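Toll-like receptor 13 (PDB 4Z0C) recognises bacterial 23S ribosomal RNA as an innate immune receptor, this chain being its leucine-rich-repeat ectodomain, and signals through MYD88 and TRAF6 to NF-kappa-B. Local coordinates at residues N250-D255 with L278-T283; E282-Q287 with L306-G311. All blocks are in the same frame, centred on the assembly; numbering follows the deposited sequence.

Contact 1: residues N250-D255 with L278-T283; sequences NLRAMD and LPKLET. With NAG (2-acetamido-2-deoxy-beta-D-glucopyranose), chain F.
Arg252 meets Lys280 at both ends of its side chain. Its CB lies 4.0 Å from the carbonyl O of Lys280 and its CG closes on the same oxygen at 3.7 Å. The chain then bends at chi2 and runs on extended through CD and NE, alongside Lys280 and pointing the same way. At the tip, NH1 turns back to its own segment and donates to Asn250 O, lying in that carbonyl's plane on a lone pair, although the acceptor sits 30° out of the guanidinium plane. NH2 rests 3.5 Å from Lys280 CE, an approach oblique to the guanidinium, and only 3.9 Å from Lys280 NZ, a proximity of like charges that would probably cost some energy.

The touching parts run in directions 20° apart, and the one parallel bridge is Ala253 with Thr283, as expected where LRR 10 adjoins LRR 11 on the concave strand face of a leucine-rich-repeat solenoid. Arg252 O accepts two amides: Glu282 N at 2.8 Å, nearly straight, and Thr283 N. Met254 N then donates to Thr283 O. On the face carrying Ala253 and Thr283, the CB atoms of the two residues meet at 3.7 Å. Leu281 belongs to the solenoid interior: with CG anti to the backbone N (chi1 -177°), its CD1 reaches Met254 CB at 4.1 Å, while Leu275 of helix 268-275 packs against both side chains.

Before the strand, one water joins the segments, donating to Leu251 O and accepting from Lys280 N. At the other end, Asp255 OD2 takes the N-H of an N-acetylglucosamine acetamido group, NAG N2, at 2.7 Å; this sugar belongs to a glycan attached to the protein. Asp255 OD1 is hydrogen-bonded to Ser257 OG.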
# COMPACT_ATOMS: atom_id res chain seq x y z
N ASN A 250 -13.39 12.41 51.52
CA ASN A 250 -12.08 12.44 50.89
C ASN A 250 -12.08 12.22 49.37
O ASN A 250 -11.03 12.24 48.75
CB ASN A 250 -11.13 11.45 51.56
CG ASN A 250 -10.46 12.04 52.80
OD1 ASN A 250 -10.00 13.18 52.78
ND2 ASN A 250 -10.43 11.26 53.88
N LEU A 251 -13.26 12.01 48.79
CA LEU A 251 -13.37 11.66 47.39
C LEU A 251 -12.88 12.79 46.46
O LEU A 251 -13.28 13.95 46.61
CB LEU A 251 -14.80 11.26 47.05
CG LEU A 251 -14.90 10.24 45.90
CD1 LEU A 251 -14.37 8.89 46.34
CD2 LEU A 251 -16.32 10.11 45.38
N ARG A 252 -11.98 12.45 45.54
CA ARG A 252 -11.45 13.40 44.56
C ARG A 252 -12.04 13.19 43.16
O ARG A 252 -12.10 14.11 42.34
CB ARG A 252 -9.93 13.31 44.48
CG ARG A 252 -9.17 14.28 45.36
CD ARG A 252 -8.97 13.71 46.73
NE ARG A 252 -8.10 14.55 47.55
CZ ARG A 252 -7.75 14.26 48.80
NH1 ARG A 252 -8.21 13.16 49.39
NH2 ARG A 252 -6.94 15.07 49.46
N ALA A 253 -12.48 11.96 42.88
CA ALA A 253 -12.91 11.60 41.54
C ALA A 253 -14.06 10.61 41.63
O ALA A 253 -14.05 9.70 42.47
CB ALA A 253 -11.73 11.02 40.72
N MET A 254 -15.04 10.78 40.74
CA MET A 254 -16.17 9.87 40.68
C MET A 254 -16.50 9.54 39.24
O MET A 254 -16.33 10.37 38.34
CB MET A 254 -17.40 10.49 41.34
CG MET A 254 -18.47 9.47 41.65
SD MET A 254 -19.62 10.02 42.91
CE MET A 254 -20.59 8.54 43.13
N ASP A 255 -16.99 8.33 39.03
CA ASP A 255 -17.41 7.94 37.70
C ASP A 255 -18.85 7.45 37.81
O ASP A 255 -19.11 6.43 38.44
CB ASP A 255 -16.49 6.84 37.13
CG ASP A 255 -16.62 6.69 35.60
OD1 ASP A 255 -17.68 7.06 35.04
OD2 ASP A 255 -15.68 6.17 34.96
N LEU A 278 -19.47 17.01 48.39
CA LEU A 278 -18.15 16.39 48.39
C LEU A 278 -17.10 17.47 48.11
O LEU A 278 -16.83 17.79 46.95
CB LEU A 278 -18.11 15.29 47.33
CG LEU A 278 -19.25 14.28 47.48
CD1 LEU A 278 -19.31 13.37 46.26
CD2 LEU A 278 -19.07 13.48 48.75
N PRO A 279 -16.53 18.04 49.17
CA PRO A 279 -15.71 19.25 49.04
C PRO A 279 -14.36 19.03 48.36
O PRO A 279 -13.68 20.00 48.01
CB PRO A 279 -15.52 19.70 50.50
CG PRO A 279 -15.63 18.43 51.29
CD PRO A 279 -16.66 17.60 50.57
N LYS A 280 -13.96 17.78 48.17
CA LYS A 280 -12.68 17.50 47.55
C LYS A 280 -12.84 16.99 46.10
O LYS A 280 -11.87 16.74 45.40
CB LYS A 280 -11.89 16.50 48.38
CG LYS A 280 -11.38 17.04 49.72
CD LYS A 280 -10.37 18.15 49.49
CE LYS A 280 -9.03 17.81 50.12
NZ LYS A 280 -7.98 18.82 49.76
N LEU A 281 -14.09 16.83 45.66
CA LEU A 281 -14.37 16.29 44.34
C LEU A 281 -13.85 17.23 43.26
O LEU A 281 -14.20 18.40 43.24
CB LEU A 281 -15.87 16.07 44.17
CG LEU A 281 -16.25 15.42 42.83
CD1 LEU A 281 -15.84 13.95 42.79
CD2 LEU A 281 -17.74 15.58 42.54
N GLU A 282 -12.98 16.74 42.39
CA GLU A 282 -12.49 17.60 41.30
C GLU A 282 -12.54 16.95 39.90
O GLU A 282 -12.44 17.64 38.88
CB GLU A 282 -11.11 18.15 41.64
CG GLU A 282 -10.02 17.13 41.81
CD GLU A 282 -8.84 17.69 42.59
OE1 GLU A 282 -9.06 18.66 43.36
OE2 GLU A 282 -7.71 17.17 42.45
N THR A 283 -12.78 15.65 39.87
CA THR A 283 -12.89 14.91 38.62
C THR A 283 -14.22 14.17 38.59
O THR A 283 -14.54 13.40 39.50
CB THR A 283 -11.76 13.90 38.46
OG1 THR A 283 -10.53 14.59 38.17
CG2 THR A 283 -12.06 12.92 37.34
C1 NAG F . -14.01 3.24 35.63
C2 NAG F . -12.94 4.10 34.97
C3 NAG F . -12.99 4.01 33.45
C4 NAG F . -13.04 2.55 33.03
C5 NAG F . -14.28 1.97 33.68
C6 NAG F . -14.65 0.57 33.21
C7 NAG F . -12.13 6.11 35.96
C8 NAG F . -12.30 7.56 36.28
N2 NAG F . -13.14 5.47 35.39
O3 NAG F . -11.90 4.67 32.86
O4 NAG F . -13.04 2.45 31.62
O5 NAG F . -14.00 1.94 35.06
O6 NAG F . -13.45 -0.15 33.07
O7 NAG F . -11.07 5.52 36.19
O HOH W 1 -14.88 15.41 48.52

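Contact 2: residues E282-Q287 with L306-G311; sequences ETLVFQ and LFLDLG
The Phe286 ring carries Leu284 CD2 over one face, 3.9 Å above the plane and displaced toward the rim, and meets Leu310 CD2 at its edge, in plane. The Phe307 ring instead takes an oblique approach from Thr283 CG2, 3.6 Å from its CD2. The two rings belong to different sides of a leucine-rich-repeat coil: Phe307 shares the concave face with Thr283, Val285 and Asp309, whereas the Phe286 ring lies in the interior, against Met268 and Val271 of helix 268-275.

Strands 283-285 and 307-309 are parallel to within 2°, with axes 4.8 Å apart. Their amides alternate across the gap, Leu284 N to Phe307 O, Asp309 N to Leu284 O, Phe286 N to Asp309 O. Glu282 O opens the pairing with two donors, Phe307 N nearly straight and Leu306 N on a lone pair. The side chains of Glu282 and Leu306 cross, Leu306 CD1 lying against Glu282 CD. On the interior face Leu284 CD2 and Leu308 CD1 touch at 4.3 Å, with Leu299 of helix 293-302 against both.

Asp309 OD1 receives Gly311 N nearly along the C-O axis, closing an Asx turn, and Gln287 NE2 at 2.8 Å from above the carboxylate plane, 55° out of it, with the amide and carboxylate planes 80° apart.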
# COMPACT_ATOMS: atom_id res chain seq x y z
N GLU A 282 -12.98 16.74 42.39
CA GLU A 282 -12.49 17.60 41.30
C GLU A 282 -12.54 16.95 39.90
O GLU A 282 -12.44 17.64 38.88
CB GLU A 282 -11.11 18.15 41.64
CG GLU A 282 -10.02 17.13 41.81
CD GLU A 282 -8.84 17.69 42.59
OE1 GLU A 282 -9.06 18.66 43.36
OE2 GLU A 282 -7.71 17.17 42.45
N THR A 283 -12.78 15.65 39.87
CA THR A 283 -12.89 14.91 38.62
C THR A 283 -14.22 14.17 38.59
O THR A 283 -14.54 13.40 39.50
CB THR A 283 -11.76 13.90 38.46
OG1 THR A 283 -10.53 14.59 38.17
CG2 THR A 283 -12.06 12.92 37.34
N LEU A 284 -15.00 14.44 37.54
CA LEU A 284 -16.26 13.75 37.31
C LEU A 284 -16.31 13.18 35.89
O LEU A 284 -16.30 13.92 34.91
CB LEU A 284 -17.46 14.67 37.57
CG LEU A 284 -18.81 14.03 37.28
CD1 LEU A 284 -19.02 12.81 38.16
CD2 LEU A 284 -19.95 15.01 37.42
N VAL A 285 -16.36 11.85 35.81
CA VAL A 285 -16.56 11.16 34.55
C VAL A 285 -18.05 10.83 34.40
O VAL A 285 -18.64 10.10 35.19
CB VAL A 285 -15.63 9.94 34.44
CG1 VAL A 285 -15.78 9.26 33.08
CG2 VAL A 285 -14.18 10.38 34.62
N PHE A 286 -18.64 11.37 33.34
CA PHE A 286 -20.09 11.51 33.24
C PHE A 286 -20.55 11.18 31.81
O PHE A 286 -20.93 12.05 31.05
CB PHE A 286 -20.44 12.96 33.61
CG PHE A 286 -21.74 13.12 34.35
CD1 PHE A 286 -22.04 12.30 35.43
CD2 PHE A 286 -22.64 14.12 34.00
CE1 PHE A 286 -23.22 12.45 36.13
CE2 PHE A 286 -23.82 14.28 34.69
CZ PHE A 286 -24.12 13.44 35.76
N GLN A 287 -20.53 9.88 31.49
CA GLN A 287 -20.63 9.40 30.12
C GLN A 287 -21.83 8.55 29.73
O GLN A 287 -22.49 7.95 30.56
CB GLN A 287 -19.38 8.58 29.78
CG GLN A 287 -18.10 9.34 29.82
CD GLN A 287 -16.96 8.51 29.26
OE1 GLN A 287 -17.06 7.28 29.21
NE2 GLN A 287 -15.91 9.17 28.78
N LEU A 306 -12.22 20.28 38.20
CA LEU A 306 -11.02 20.54 37.39
C LEU A 306 -11.09 19.77 36.06
O LEU A 306 -10.68 20.27 35.01
CB LEU A 306 -9.75 20.10 38.13
CG LEU A 306 -9.45 20.82 39.46
CD1 LEU A 306 -8.07 20.41 40.04
CD2 LEU A 306 -9.56 22.32 39.26
N PHE A 307 -11.63 18.56 36.14
CA PHE A 307 -11.74 17.67 35.01
C PHE A 307 -13.16 17.13 34.92
O PHE A 307 -13.63 16.44 35.82
CB PHE A 307 -10.73 16.51 35.16
CG PHE A 307 -10.82 15.46 34.06
CD1 PHE A 307 -11.22 15.80 32.78
CD2 PHE A 307 -10.49 14.14 34.32
CE1 PHE A 307 -11.30 14.83 31.79
CE2 PHE A 307 -10.56 13.18 33.32
CZ PHE A 307 -10.96 13.52 32.06
N LEU A 308 -13.83 17.43 33.81
CA LEU A 308 -15.15 16.89 33.52
C LEU A 308 -15.10 16.10 32.20
O LEU A 308 -14.64 16.60 31.17
CB LEU A 308 -16.17 18.04 33.43
CG LEU A 308 -17.58 17.70 32.93
CD1 LEU A 308 -18.25 16.60 33.77
CD2 LEU A 308 -18.47 18.94 32.87
N ASP A 309 -15.57 14.86 32.23
CA ASP A 309 -15.59 14.02 31.04
C ASP A 309 -17.03 13.76 30.62
O ASP A 309 -17.75 13.06 31.31
CB ASP A 309 -14.88 12.69 31.30
CG ASP A 309 -14.60 11.91 30.01
OD1 ASP A 309 -15.42 11.95 29.06
OD2 ASP A 309 -13.54 11.24 29.95
N LEU A 310 -17.44 14.32 29.48
CA LEU A 310 -18.81 14.17 29.01
C LEU A 310 -18.93 13.33 27.75
O LEU A 310 -19.89 13.45 27.01
CB LEU A 310 -19.45 15.54 28.78
CG LEU A 310 -19.86 16.31 30.04
CD1 LEU A 310 -20.26 17.75 29.71
CD2 LEU A 310 -20.99 15.58 30.75
N GLY A 311 -17.94 12.48 27.51
CA GLY A 311 -17.92 11.64 26.32
C GLY A 311 -19.14 10.75 26.15
O GLY A 311 -19.68 10.23 27.12

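Contacts 1 and 2 are successive steps of the same solenoid, sharing Glu282 and Thr283, with centres 11 Å apart. Strand 283-285 lies between strands 253-255 and 307-309; Met254 O and Val285 N, 2.9 Å apart, probably hydrogen-bond and continue the pairing of contact 1. Both are partly buried, but contact 2 has the larger buried share and no exposed residue among those touching, whereas contact 1 includes exposed Lys280. Their polar chemistry differs accordingly: a water bridge and adjacent like charges lie at the start of contact 1, while an amide-carboxylate hydrogen bond and an Asx turn follow the paired strands in contact 2. A glycan carried by the protein itself borders the concave side of both, at Asp255 and Val285.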